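Long-range contacts in sugar ABC transporter (Sugar-binding protein) (PDB 4YO7), which binds myo-inositol in the cleft between its two domains and probably delivers it to a membrane ABC transporter for uptake: residues T88-Q93 / V116-M121; A104-P109 / T290-A295; P128-N133 / Q141-V146. All blocks are in the same frame, centred on the assembly; numbering follows the deposited sequence.

Interaction 1 (T88-Q93 / V116-M121); sequences TQQMAQ and VDIVNM
Two neighbouring helices on one face of a Rossmann-like parallel sheet, as in the type I periplasmic binding fold, meet where Met-91 and Gln-90 of helix 87-100 reach Ile-118 and Met-121 of helix 112-125. Strand 104-107 runs between the two helices in the chain, so both point the same way; their local axes are inclined by only 7° and lie 10.5 Å apart. Met-91 and Met-121, both deposited as selenomethionine, span that gap with long flexible chains. The Met-91 chain bends at both its second and third torsions, which swings its end back toward Ile-118. Its SE passes CB of Asp-117 on the outer side. The Met-121 chain stretches across from the other helix before turning at its end, and the ends of the two selenomethionines meet there, their exact placing doubtful. Deeper in, the extended side chain of Gln-90 crosses Ile-118 at about a right angle. The Gln-90 amide, buried beside an aliphatic branch, is held chiefly by the backbone: OE1 accepts from Val-110 N, and NE2 bonds to Asn-108 O, with Ser-51 OG as its second partner. Ile-118 suits this inner place, since its branched carbon chain also packs on Ile-129 of the sheet, while its CD1 touches Gln-90 OE1 at 3.8 Å.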
# COMPACT_ATOMS: atom_id res chain seq x y z
N THR A 88 8.80 -17.52 2.46
CA THR A 88 9.45 -18.69 1.90
C THR A 88 8.89 -19.02 0.53
O THR A 88 9.62 -19.36 -0.41
CB THR A 88 9.30 -19.90 2.84
OG1 THR A 88 9.85 -19.56 4.12
CG2 THR A 88 10.03 -21.11 2.30
N GLN A 89 7.59 -18.88 0.38
CA GLN A 89 6.97 -19.06 -0.93
C GLN A 89 7.46 -18.02 -1.92
O GLN A 89 7.75 -18.35 -3.07
CB GLN A 89 5.45 -19.02 -0.79
CG GLN A 89 4.69 -19.30 -2.04
CD GLN A 89 3.25 -19.71 -1.72
OE1 GLN A 89 3.02 -20.52 -0.82
NE2 GLN A 89 2.29 -19.14 -2.42
N GLN A 90 7.57 -16.76 -1.50
CA GLN A 90 8.06 -15.72 -2.40
C GLN A 90 9.49 -16.00 -2.83
O GLN A 90 9.82 -15.85 -4.01
CB GLN A 90 7.97 -14.34 -1.78
CG GLN A 90 8.31 -13.24 -2.76
CD GLN A 90 7.80 -11.88 -2.28
OE1 GLN A 90 8.28 -11.35 -1.28
NE2 GLN A 90 6.83 -11.34 -2.98
N MSE A 91 10.35 -16.40 -1.88
CA MSE A 91 11.72 -16.78 -2.22
C MSE A 91 11.75 -17.95 -3.21
O MSE A 91 12.55 -17.91 -4.13
CB MSE A 91 12.53 -17.12 -0.96
CG MSE A 91 12.67 -15.96 -0.01
SE MSE A 91 14.49 -15.79 0.57
CE MSE A 91 15.28 -15.62 -1.23
N ALA A 92 10.87 -18.93 -3.05
CA ALA A 92 10.83 -20.08 -3.96
C ALA A 92 10.37 -19.67 -5.36
O ALA A 92 10.87 -20.19 -6.36
CB ALA A 92 9.93 -21.20 -3.41
N GLN A 93 9.44 -18.73 -5.44
CA GLN A 93 9.01 -18.19 -6.72
C GLN A 93 10.13 -17.47 -7.43
O GLN A 93 10.37 -17.67 -8.61
CB GLN A 93 7.79 -17.27 -6.50
CG GLN A 93 6.60 -18.07 -6.03
CD GLN A 93 5.41 -17.26 -5.55
OE1 GLN A 93 5.50 -16.05 -5.33
NE2 GLN A 93 4.27 -17.94 -5.38
N VAL A 116 15.65 -8.09 1.08
CA VAL A 116 17.08 -7.87 0.84
C VAL A 116 17.73 -9.11 0.26
O VAL A 116 18.52 -9.04 -0.69
CB VAL A 116 17.82 -7.46 2.14
CG1 VAL A 116 19.33 -7.30 1.90
CG2 VAL A 116 17.24 -6.16 2.65
N ASP A 117 17.41 -10.27 0.81
CA ASP A 117 17.94 -11.52 0.28
C ASP A 117 17.49 -11.77 -1.16
O ASP A 117 18.27 -12.26 -2.00
CB ASP A 117 17.52 -12.69 1.16
CG ASP A 117 18.04 -12.58 2.57
OD1 ASP A 117 19.18 -12.13 2.77
OD2 ASP A 117 17.29 -12.93 3.49
N ILE A 118 16.23 -11.44 -1.45
CA ILE A 118 15.70 -11.57 -2.80
C ILE A 118 16.45 -10.68 -3.78
O ILE A 118 16.89 -11.15 -4.83
CB ILE A 118 14.18 -11.23 -2.82
CG1 ILE A 118 13.39 -12.36 -2.14
CG2 ILE A 118 13.69 -10.97 -4.24
CD1 ILE A 118 11.91 -12.06 -1.93
N VAL A 119 16.59 -9.40 -3.46
CA VAL A 119 17.32 -8.50 -4.35
C VAL A 119 18.78 -8.94 -4.53
O VAL A 119 19.30 -8.92 -5.65
CB VAL A 119 17.24 -7.05 -3.85
CG1 VAL A 119 18.10 -6.13 -4.69
CG2 VAL A 119 15.82 -6.57 -3.92
N ASN A 120 19.43 -9.36 -3.46
CA ASN A 120 20.80 -9.84 -3.57
C ASN A 120 20.92 -11.02 -4.53
O ASN A 120 21.83 -11.06 -5.37
CB ASN A 120 21.34 -10.25 -2.20
CG ASN A 120 21.65 -9.05 -1.32
OD1 ASN A 120 21.92 -7.95 -1.82
ND2 ASN A 120 21.65 -9.26 -0.01
N MSE A 121 20.00 -11.96 -4.40
CA MSE A 121 20.01 -13.16 -5.22
C MSE A 121 19.77 -12.86 -6.69
O MSE A 121 20.46 -13.40 -7.57
CB MSE A 121 18.95 -14.13 -4.67
CG MSE A 121 18.88 -15.43 -5.35
SE MSE A 121 17.66 -16.61 -4.39
CE MSE A 121 16.00 -15.63 -4.34

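Interaction 2 (A104-P109 / T290-A295); sequences AIIVNP and TSVKVA
Ile-106 lays its CG1-CD1 branch against the methyl of Ala-295, both carbons 3.7 Å from Ala-295 CB. The branch is held beside the backbone N (chi1 -57°) and extended beyond it (chi2 171°), which carries CD1 out from strand 104-107 to the helix backbone. There CD1 lies 3.7 Å from Ser-291 O, the carbonyl that accepts the helical bond from Ala-295 N, and rests close to Val-292 as well, 4.1 Å from its CA. CD1 thus nestles between Ser-291 and Ala-295, residues one helical turn apart. Ser-291 and Ala-295, both small, are what allow this: with short side chains facing the strand, the helix brings its main chain within reach of an isoleucine. Two residues earlier on the strand, Ala-104 points the same way as Ile-106, and its CB touches Ala-295 O at 3.6 Å. An alanine fits here because the two CA atoms, those of Ala-104 and Ala-295, are only 5.9 Å apart. Ser-291 remains compatible with the apolar surroundings because its hydroxyl is hydrogen-bonded to Gln-287 O, one turn back in its own helix. The local axes are 8.9 Å apart and run nearly antiparallel, at 157°, so the helix runs roughly back along the strand, and both Ala-104 and Ile-106 meet it. Helix 284-299 packs on one face of the six-stranded sheet, where Ser-291 also reaches Ala-132 and Val-146 on the next two strands, Val-294 touches Ile-130 and Ala-144, and Val-292 touches Met-66 and Glu-69 of helix 57-70.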
# COMPACT_ATOMS: atom_id res chain seq x y z
N ALA A 104 13.14 -10.44 -16.79
CA ALA A 104 13.00 -9.49 -15.69
C ALA A 104 12.07 -10.06 -14.66
O ALA A 104 11.24 -10.92 -14.95
CB ALA A 104 12.49 -8.13 -16.17
N ILE A 105 12.22 -9.56 -13.43
CA ILE A 105 11.40 -9.98 -12.29
C ILE A 105 10.76 -8.75 -11.66
O ILE A 105 11.41 -7.74 -11.50
CB ILE A 105 12.24 -10.73 -11.26
CG1 ILE A 105 12.71 -12.05 -11.88
CG2 ILE A 105 11.46 -10.98 -9.98
CD1 ILE A 105 13.75 -12.80 -11.07
N ILE A 106 9.48 -8.88 -11.33
CA ILE A 106 8.76 -7.88 -10.54
C ILE A 106 8.41 -8.54 -9.21
O ILE A 106 7.76 -9.59 -9.19
CB ILE A 106 7.45 -7.38 -11.21
CG1 ILE A 106 7.74 -6.78 -12.58
CG2 ILE A 106 6.75 -6.36 -10.30
CD1 ILE A 106 6.48 -6.47 -13.39
N VAL A 107 8.85 -7.92 -8.11
CA VAL A 107 8.49 -8.35 -6.75
C VAL A 107 7.81 -7.25 -5.95
O VAL A 107 8.26 -6.11 -5.93
CB VAL A 107 9.72 -8.82 -5.94
CG1 VAL A 107 9.36 -9.13 -4.48
CG2 VAL A 107 10.33 -10.04 -6.58
N ASN A 108 6.72 -7.63 -5.30
CA ASN A 108 6.07 -6.87 -4.23
C ASN A 108 6.38 -7.58 -2.87
O ASN A 108 5.80 -8.62 -2.59
CB ASN A 108 4.57 -6.83 -4.58
CG ASN A 108 3.71 -6.30 -3.49
OD1 ASN A 108 2.90 -7.03 -2.94
ND2 ASN A 108 3.80 -4.99 -3.21
N PRO A 109 7.37 -7.09 -2.08
CA PRO A 109 7.94 -7.97 -1.04
C PRO A 109 7.03 -8.27 0.14
O PRO A 109 6.43 -7.36 0.68
CB PRO A 109 9.15 -7.21 -0.50
CG PRO A 109 9.27 -5.97 -1.31
CD PRO A 109 8.21 -5.89 -2.33
N THR A 290 2.72 0.72 -14.61
CA THR A 290 4.08 1.23 -14.72
C THR A 290 5.12 0.16 -14.39
O THR A 290 6.18 0.09 -15.04
CB THR A 290 4.29 2.48 -13.84
OG1 THR A 290 3.34 3.50 -14.22
CG2 THR A 290 5.67 3.05 -14.03
N SER A 291 4.83 -0.69 -13.40
CA SER A 291 5.77 -1.77 -13.06
C SER A 291 5.99 -2.68 -14.27
O SER A 291 7.11 -3.07 -14.57
CB SER A 291 5.24 -2.59 -11.88
OG SER A 291 5.24 -1.83 -10.70
N VAL A 292 4.90 -3.02 -14.95
CA VAL A 292 5.01 -3.83 -16.16
C VAL A 292 5.80 -3.12 -17.27
O VAL A 292 6.66 -3.73 -17.91
CB VAL A 292 3.62 -4.24 -16.67
CG1 VAL A 292 3.72 -4.90 -18.04
CG2 VAL A 292 3.02 -5.21 -15.69
N LYS A 293 5.53 -1.84 -17.48
CA LYS A 293 6.23 -1.10 -18.51
C LYS A 293 7.73 -1.04 -18.25
O LYS A 293 8.55 -1.19 -19.17
CB LYS A 293 5.65 0.33 -18.64
CG LYS A 293 4.26 0.38 -19.18
CD LYS A 293 3.74 1.83 -19.15
CE LYS A 293 2.26 1.95 -19.43
NZ LYS A 293 1.95 1.86 -20.87
N VAL A 294 8.09 -0.81 -16.99
CA VAL A 294 9.48 -0.71 -16.61
C VAL A 294 10.18 -2.07 -16.77
O VAL A 294 11.31 -2.15 -17.24
CB VAL A 294 9.59 -0.17 -15.18
CG1 VAL A 294 11.01 -0.25 -14.65
CG2 VAL A 294 9.11 1.28 -15.17
N ALA A 295 9.49 -3.13 -16.37
CA ALA A 295 10.04 -4.48 -16.48
C ALA A 295 10.28 -4.85 -17.93
O ALA A 295 11.31 -5.43 -18.28
CB ALA A 295 9.09 -5.48 -15.81

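Interaction 3 (P128-N133 / Q141-V146); sequences PIIIAN and QATAFV. With INS (1,2,3,4,5,6-hexahydroxy-cyclohexane), chain F.
With its first torsion at -48°, Thr-143 places OG1 next to its own backbone N, and both atoms meet Ile-129: OG1 accepts from Ile-129 N at 2.9 Å, while Thr-143 N donates to Ile-129 O. The threonine hydroxyl thus stands in for a backbone carbonyl just before strand 144-147 begins, and its CB lies 3.2 Å from Ile-129 O. Phe-145, its CG anti to the backbone N (chi1 178°), turns its ring back across Ile-131, crossing that side chain at about a right angle; CD1 of the ring lies 3.7 Å from Ile-131 CG2, and Ile-131 CB sits at the ring edge, in plane. A phenylalanine suits this place because one flat ring can reach from Ile-131 to the backbone of Asn-133. Between these ends the backbones form a regular parallel ladder of adjacent strands in the Rossmann-like sheet: Ile-131 N donates to Ala-144 O, Val-146 N to Ile-131 O at an N-H...O angle of 171°, and Asn-133 N to Val-146 O at 2.8 Å. On the opposite face from Ile-131 and Phe-145, the small Ala-132 and Ala-144 share the surface with Ile-130 and Val-146, whose CG2 methyls meet at 4.2 Å. Were Phe-145 cut back to an alanine, the ring contact with Ile-131 CG2 would be lost and a gap would probably open there and beside Asn-133 N. Asn-133, which follows Ala-132, sends its amide to the bound inositol: OD1 accepts from O6 at 2.8 Å, and ND2 donates to O5 at 3.1 Å. Gln-287 OE1 also receives a bond from ND2, helping to set the rotation of the amide.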
# COMPACT_ATOMS: atom_id res chain seq x y z
N PRO A 128 17.35 -8.17 -14.19
CA PRO A 128 16.73 -6.97 -13.60
C PRO A 128 15.59 -7.28 -12.65
O PRO A 128 14.76 -8.14 -12.90
CB PRO A 128 16.19 -6.19 -14.81
CG PRO A 128 16.76 -6.83 -16.02
CD PRO A 128 17.32 -8.17 -15.67
N ILE A 129 15.53 -6.54 -11.55
CA ILE A 129 14.45 -6.71 -10.58
C ILE A 129 13.79 -5.36 -10.27
O ILE A 129 14.45 -4.38 -9.85
CB ILE A 129 14.95 -7.38 -9.31
CG1 ILE A 129 13.77 -7.50 -8.31
CG2 ILE A 129 16.18 -6.70 -8.72
CD1 ILE A 129 13.94 -8.52 -7.29
N ILE A 130 12.50 -5.33 -10.53
CA ILE A 130 11.67 -4.16 -10.32
C ILE A 130 10.91 -4.40 -9.03
O ILE A 130 10.25 -5.43 -8.89
CB ILE A 130 10.66 -3.95 -11.48
CG1 ILE A 130 11.33 -3.85 -12.87
CG2 ILE A 130 9.74 -2.74 -11.20
CD1 ILE A 130 12.70 -3.25 -12.96
N ILE A 131 10.99 -3.47 -8.09
CA ILE A 131 10.23 -3.56 -6.83
C ILE A 131 8.97 -2.70 -6.96
O ILE A 131 9.02 -1.53 -7.32
CB ILE A 131 11.07 -3.11 -5.63
CG1 ILE A 131 12.33 -3.98 -5.49
CG2 ILE A 131 10.23 -3.08 -4.33
CD1 ILE A 131 12.09 -5.42 -5.18
N ALA A 132 7.81 -3.32 -6.70
CA ALA A 132 6.55 -2.62 -6.80
C ALA A 132 5.87 -2.47 -5.45
O ALA A 132 5.75 -3.44 -4.70
CB ALA A 132 5.63 -3.35 -7.77
N ASN A 133 5.44 -1.22 -5.19
CA ASN A 133 4.53 -0.81 -4.13
C ASN A 133 5.03 -0.88 -2.69
O ASN A 133 4.70 -0.01 -1.91
CB ASN A 133 3.23 -1.60 -4.28
CG ASN A 133 2.32 -1.47 -3.08
OD1 ASN A 133 2.37 -2.31 -2.19
ND2 ASN A 133 1.47 -0.46 -3.07
N GLN A 141 19.29 -1.10 -4.19
CA GLN A 141 20.06 -2.16 -4.83
C GLN A 141 19.24 -2.84 -5.92
O GLN A 141 19.78 -3.58 -6.74
CB GLN A 141 20.54 -3.18 -3.79
CG GLN A 141 21.65 -2.61 -2.94
CD GLN A 141 21.83 -3.32 -1.63
OE1 GLN A 141 21.96 -4.55 -1.58
NE2 GLN A 141 21.83 -2.55 -0.54
N ALA A 142 17.95 -2.57 -5.96
CA ALA A 142 17.12 -3.13 -7.01
C ALA A 142 17.30 -2.32 -8.28
O ALA A 142 17.94 -1.29 -8.27
CB ALA A 142 15.64 -3.14 -6.59
N THR A 143 16.74 -2.79 -9.39
CA THR A 143 16.92 -2.08 -10.67
C THR A 143 16.05 -0.83 -10.74
O THR A 143 16.45 0.18 -11.29
CB THR A 143 16.60 -2.99 -11.84
OG1 THR A 143 17.28 -4.22 -11.64
CG2 THR A 143 17.04 -2.37 -13.16
N ALA A 144 14.86 -0.91 -10.16
CA ALA A 144 13.98 0.25 -10.05
C ALA A 144 12.91 -0.02 -9.03
O ALA A 144 12.60 -1.17 -8.74
CB ALA A 144 13.34 0.60 -11.42
N PHE A 145 12.35 1.07 -8.50
CA PHE A 145 11.19 1.04 -7.59
C PHE A 145 10.04 1.79 -8.24
O PHE A 145 10.24 2.91 -8.75
CB PHE A 145 11.51 1.68 -6.22
CG PHE A 145 10.32 1.71 -5.30
CD1 PHE A 145 9.88 0.54 -4.70
CD2 PHE A 145 9.62 2.89 -5.07
CE1 PHE A 145 8.77 0.55 -3.88
CE2 PHE A 145 8.52 2.90 -4.20
CZ PHE A 145 8.09 1.73 -3.62
N VAL A 146 8.87 1.17 -8.21
CA VAL A 146 7.62 1.78 -8.69
C VAL A 146 6.63 1.76 -7.54
O VAL A 146 6.23 0.69 -7.09
CB VAL A 146 7.04 1.03 -9.91
CG1 VAL A 146 5.75 1.67 -10.34
CG2 VAL A 146 8.05 1.05 -11.05
C1 INS F . -0.73 -3.34 1.32
C2 INS F . -2.23 -3.05 1.37
C3 INS F . -2.44 -1.60 1.82
C4 INS F . -1.75 -0.62 0.86
C5 INS F . -0.25 -0.95 0.78
C6 INS F . -0.06 -2.40 0.34
O1 INS F . -0.49 -4.70 0.88
O2 INS F . -2.75 -3.22 0.06
O3 INS F . -3.88 -1.38 1.85
O4 INS F . -1.87 0.72 1.37
O5 INS F . 0.35 -0.10 -0.21
O6 INS F . 1.40 -2.68 0.36

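All three contacts belong to one domain and its six-stranded parallel sheet. Interactions 2 and 3 are closest, their centres 6 Å apart, because strands 104-107 and 129-132 are neighbours. Interaction 1 lies 15 Å from interaction 2 and 13 Å from interaction 3, among the helices on the face opposite helix 284-299. Along the chain the segments of interactions 1 and 2 alternate, interaction 1 closes before interaction 3 opens, and interaction 3 falls between the two segments of interaction 2. Strand 104-107, helix 112-125 and strand 129-132 form a beta-alpha-beta unit, whereas helix 284-299 returns much later to pack on the other face beside helix 57-70. The sandwiched sheet presents Asn-133, beside strand 129-132, to the inositol cleft.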